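Local coordinates for uncharacterized protein Q99UF4 (Staphylococcus aureus, PDB 3B2N) that probably acts as a LuxR-family, DNA-binding response regulator in transcription control, with a CheY-like receiver domain as the crystallised part, at residues E70-H75 and V97-A102. Residues are numbered along the deposited sequence; the frame is centred on the assembly and turned at random.
Sequences EIRKKH and VNDVDA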
ATOM      1  N   GLU A  70      -1.756   7.010 -10.445  1.00 32.11           N
ATOM      2  CA  GLU A  70      -0.555   7.415 -11.189  1.00 32.52           C
ATOM      3  C   GLU A  70       0.305   6.220 -11.561  1.00 31.50           C
ATOM      4  O   GLU A  70       0.881   6.183 -12.649  1.00 30.32           O
ATOM      5  CB  GLU A  70       0.290   8.437 -10.416  1.00 33.69           C
ATOM      6  CG  GLU A  70       1.275   9.164 -11.308  1.00 69.92           C
ATOM      7  CD  GLU A  70       2.065  10.204 -10.558  1.00 50.86           C
ATOM      8  OE1 GLU A  70       1.491  10.858  -9.651  1.00 72.58           O
ATOM      9  OE2 GLU A  70       3.266  10.377 -10.877  1.00 74.59           O
ATOM     10  N   ILE A  71       0.410   5.251 -10.650  1.00 31.59           N
ATOM     11  CA  ILE A  71       1.148   3.994 -10.932  1.00 31.52           C
ATOM     12  C   ILE A  71       0.526   3.296 -12.153  1.00 33.82           C
ATOM     13  O   ILE A  71       1.251   2.718 -13.010  1.00 34.43           O
ATOM     14  CB  ILE A  71       1.085   3.063  -9.691  1.00 31.78           C
ATOM     15  CG1 ILE A  71       1.886   3.665  -8.552  1.00 29.15           C
ATOM     16  CG2 ILE A  71       1.632   1.617  -9.975  1.00 32.71           C
ATOM     17  CD1 ILE A  71       1.614   2.966  -7.217  1.00 30.17           C
ATOM     18  N   ARG A  72      -0.805   3.345 -12.246  1.00 33.53           N
ATOM     19  CA  ARG A  72      -1.470   2.677 -13.374  1.00 35.43           C
ATOM     20  C   ARG A  72      -1.308   3.477 -14.664  1.00 36.55           C
ATOM     21  O   ARG A  72      -0.980   2.900 -15.670  1.00 36.73           O
ATOM     22  CB  ARG A  72      -2.941   2.376 -13.090  1.00 34.67           C
ATOM     23  CG  ARG A  72      -3.120   1.415 -11.925  1.00 32.00           C
ATOM     24  CD  ARG A  72      -2.574   0.026 -12.163  1.00 32.02           C
ATOM     25  NE  ARG A  72      -2.912  -0.889 -11.069  1.00 35.72           N
ATOM     26  CZ  ARG A  72      -2.026  -1.626 -10.403  1.00 31.32           C
ATOM     27  NH1 ARG A  72      -2.440  -2.412  -9.417  1.00 33.00           N
ATOM     28  NH2 ARG A  72      -0.728  -1.588 -10.731  1.00 35.32           N
ATOM     29  N   LYS A  73      -1.476   4.801 -14.614  1.00 38.60           N
ATOM     30  CA  LYS A  73      -1.256   5.648 -15.794  1.00 40.30           C
ATOM     31  C   LYS A  73       0.115   5.350 -16.395  1.00 40.00           C
ATOM     32  O   LYS A  73       0.258   5.271 -17.614  1.00 41.46           O
ATOM     33  CB  LYS A  73      -1.389   7.153 -15.463  1.00 42.39           C
ATOM     34  CG  LYS A  73      -2.799   7.616 -14.974  1.00 85.13           C
ATOM     35  CD  LYS A  73      -3.881   7.789 -16.089  1.00 58.23           C
ATOM     36  CE  LYS A  73      -5.267   8.186 -15.478  1.00 86.64           C
ATOM     37  NZ  LYS A  73      -6.452   8.262 -16.435  1.00 58.00           N
ATOM     38  N   LYS A  74       1.112   5.133 -15.545  1.00 38.06           N
ATOM     39  CA  LYS A  74       2.481   4.933 -16.013  1.00 36.72           C
ATOM     40  C   LYS A  74       2.841   3.488 -16.263  1.00 36.14           C
ATOM     41  O   LYS A  74       3.991   3.194 -16.569  1.00 36.35           O
ATOM     42  CB  LYS A  74       3.480   5.485 -15.009  1.00 36.40           C
ATOM     43  CG  LYS A  74       3.395   6.963 -14.782  1.00 54.10           C
ATOM     44  CD  LYS A  74       4.486   7.342 -13.824  1.00 45.75           C
ATOM     45  CE  LYS A  74       4.985   8.752 -14.078  1.00 57.32           C
ATOM     46  NZ  LYS A  74       4.648   9.611 -12.915  1.00 51.77           N
ATOM     47  N   HIS A  75       1.889   2.583 -16.070  1.00 36.41           N
ATOM     48  CA  HIS A  75       2.117   1.150 -16.323  1.00 37.43           C
ATOM     49  C   HIS A  75       3.290   0.540 -15.563  1.00 38.02           C
ATOM     50  O   HIS A  75       4.013  -0.291 -16.107  1.00 39.53           O
ATOM     51  CB  HIS A  75       2.282   0.900 -17.832  1.00 35.98           C
ATOM     52  CG  HIS A  75       1.040   1.195 -18.597  1.00 34.26           C
ATOM     53  ND1 HIS A  75      -0.094   0.416 -18.486  1.00 33.32           N
ATOM     54  CD2 HIS A  75       0.723   2.209 -19.438  1.00 37.24           C
ATOM     55  CE1 HIS A  75      -1.047   0.924 -19.240  1.00 34.82           C
ATOM     56  NE2 HIS A  75      -0.573   2.002 -19.848  1.00 33.76           N
ATOM     57  N   VAL A  97     -12.066   0.719  -9.747  1.00 24.63           N
ATOM     58  CA  VAL A  97     -12.056   1.329 -11.089  1.00 21.85           C
ATOM     59  C   VAL A  97     -10.589   1.642 -11.483  1.00 24.18           C
ATOM     60  O   VAL A  97     -10.223   1.556 -12.640  1.00 25.11           O
ATOM     61  CB  VAL A  97     -13.000   2.570 -11.223  1.00 18.83           C
ATOM     62  CG1 VAL A  97     -12.473   3.797 -10.465  1.00 23.54           C
ATOM     63  CG2 VAL A  97     -13.116   2.986 -12.691  1.00 20.39           C
ATOM     64  N   ASN A  98      -9.755   1.938 -10.487  1.00 27.10           N
ATOM     65  CA  ASN A  98      -8.333   2.207 -10.722  1.00 28.59           C
ATOM     66  C   ASN A  98      -7.452   0.993 -10.695  1.00 29.66           C
ATOM     67  O   ASN A  98      -6.252   1.129 -10.553  1.00 31.49           O
ATOM     68  CB  ASN A  98      -7.847   3.222  -9.692  1.00 26.89           C
ATOM     69  CG  ASN A  98      -8.209   4.637 -10.107  1.00 39.18           C
ATOM     70  OD1 ASN A  98      -7.626   5.159 -11.050  1.00 34.82           O
ATOM     71  ND2 ASN A  98      -9.195   5.242  -9.444  1.00 28.52           N
ATOM     72  N   ASP A  99      -8.055  -0.181 -10.774  1.00 29.21           N
ATOM     73  CA  ASP A  99      -7.315  -1.433 -10.882  1.00 31.69           C
ATOM     74  C   ASP A  99      -6.381  -1.757  -9.675  1.00 33.35           C
ATOM     75  O   ASP A  99      -5.213  -2.204  -9.850  1.00 34.45           O
ATOM     76  CB  ASP A  99      -6.533  -1.451 -12.197  1.00 32.19           C
ATOM     77  CG  ASP A  99      -5.912  -2.809 -12.495  1.00 44.63           C
ATOM     78  OD1 ASP A  99      -4.838  -2.832 -13.139  1.00 36.54           O
ATOM     79  OD2 ASP A  99      -6.483  -3.845 -12.067  1.00 35.02           O
ATOM     80  N   VAL A 100      -6.890  -1.551  -8.463  1.00 31.60           N
ATOM     81  CA  VAL A 100      -6.147  -1.897  -7.238  1.00 31.39           C
ATOM     82  C   VAL A 100      -5.967  -3.436  -7.206  1.00 32.32           C
ATOM     83  O   VAL A 100      -6.833  -4.160  -7.675  1.00 31.89           O
ATOM     84  CB  VAL A 100      -6.893  -1.401  -5.959  1.00 30.85           C
ATOM     85  CG1 VAL A 100      -8.103  -2.285  -5.655  1.00 25.39           C
ATOM     86  CG2 VAL A 100      -5.905  -1.280  -4.740  1.00 26.81           C
ATOM     87  N   ASP A 101      -4.855  -3.944  -6.685  1.00 30.68           N
ATOM     88  CA  ASP A 101      -4.745  -5.403  -6.600  1.00 32.08           C
ATOM     89  C   ASP A 101      -5.496  -5.993  -5.403  1.00 32.24           C
ATOM     90  O   ASP A 101      -6.077  -7.087  -5.503  1.00 30.65           O
ATOM     91  CB  ASP A 101      -3.284  -5.825  -6.608  1.00 32.99           C
ATOM     92  CG  ASP A 101      -2.619  -5.456  -7.905  1.00 33.63           C
ATOM     93  OD1 ASP A 101      -3.080  -5.968  -8.924  1.00 33.49           O
ATOM     94  OD2 ASP A 101      -1.718  -4.604  -7.924  1.00 35.88           O
ATOM     95  N   ALA A 102      -5.510  -5.273  -4.284  1.00 31.24           N
ATOM     96  CA  ALA A 102      -6.329  -5.696  -3.163  1.00 30.90           C
ATOM     97  C   ALA A 102      -6.762  -4.492  -2.330  1.00 31.87           C
ATOM     98  O   ALA A 102      -6.046  -3.493  -2.236  1.00 32.70           O
ATOM     99  CB  ALA A 102      -5.595  -6.747  -2.296  1.00 29.16           C
TER
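R72 reaches from the last turn of helix 64-73 to D99 and D101 in the loop 98-101. CB leaves the helix toward that loop. With chi1 -63°, CG sits beside the backbone N, anti to the carbonyl carbon, 3.4 Å from N98 O; the bend at chi2 (-65°) then turns the rest toward D99 O. CD passes D99 OD1 at 3.8 Å. From NE onward the contact is polar: NE and NH1 both donate to D99 O, at 2.9 and 2.8 Å, a side-on grip in which two N-H groups share one acceptor lying close to the guanidinium plane. Neither bond is straight, and NE stands well above the carbonyl plane whereas NH1 is only slightly tilted from it. That oxygen is presented where helix 89-97 ends in a Schellman motif: D99, with positive phi, is its C-prime residue, and the N atoms of D99 and V100 bond back into the last turn of the helix. In the CheY-like receiver fold, this loop leads into edge strand 102-105, so R72 ties the C-terminal ends of two successive helices together. NE also lies 3.4 Å from D99 OD1, a charge pairing alone, since the oxygen sits well out of the guanidinium plane. At the tip, NH1 makes a salt bridge to D101 OD2 (2.7 Å), meeting it from above a carboxylate turned 67° from the guanidinium. V80 N also donates to D101 OD2, while R72 NH2 bonds to I78 O, a further hold that probably limits rotation of the guanidinium.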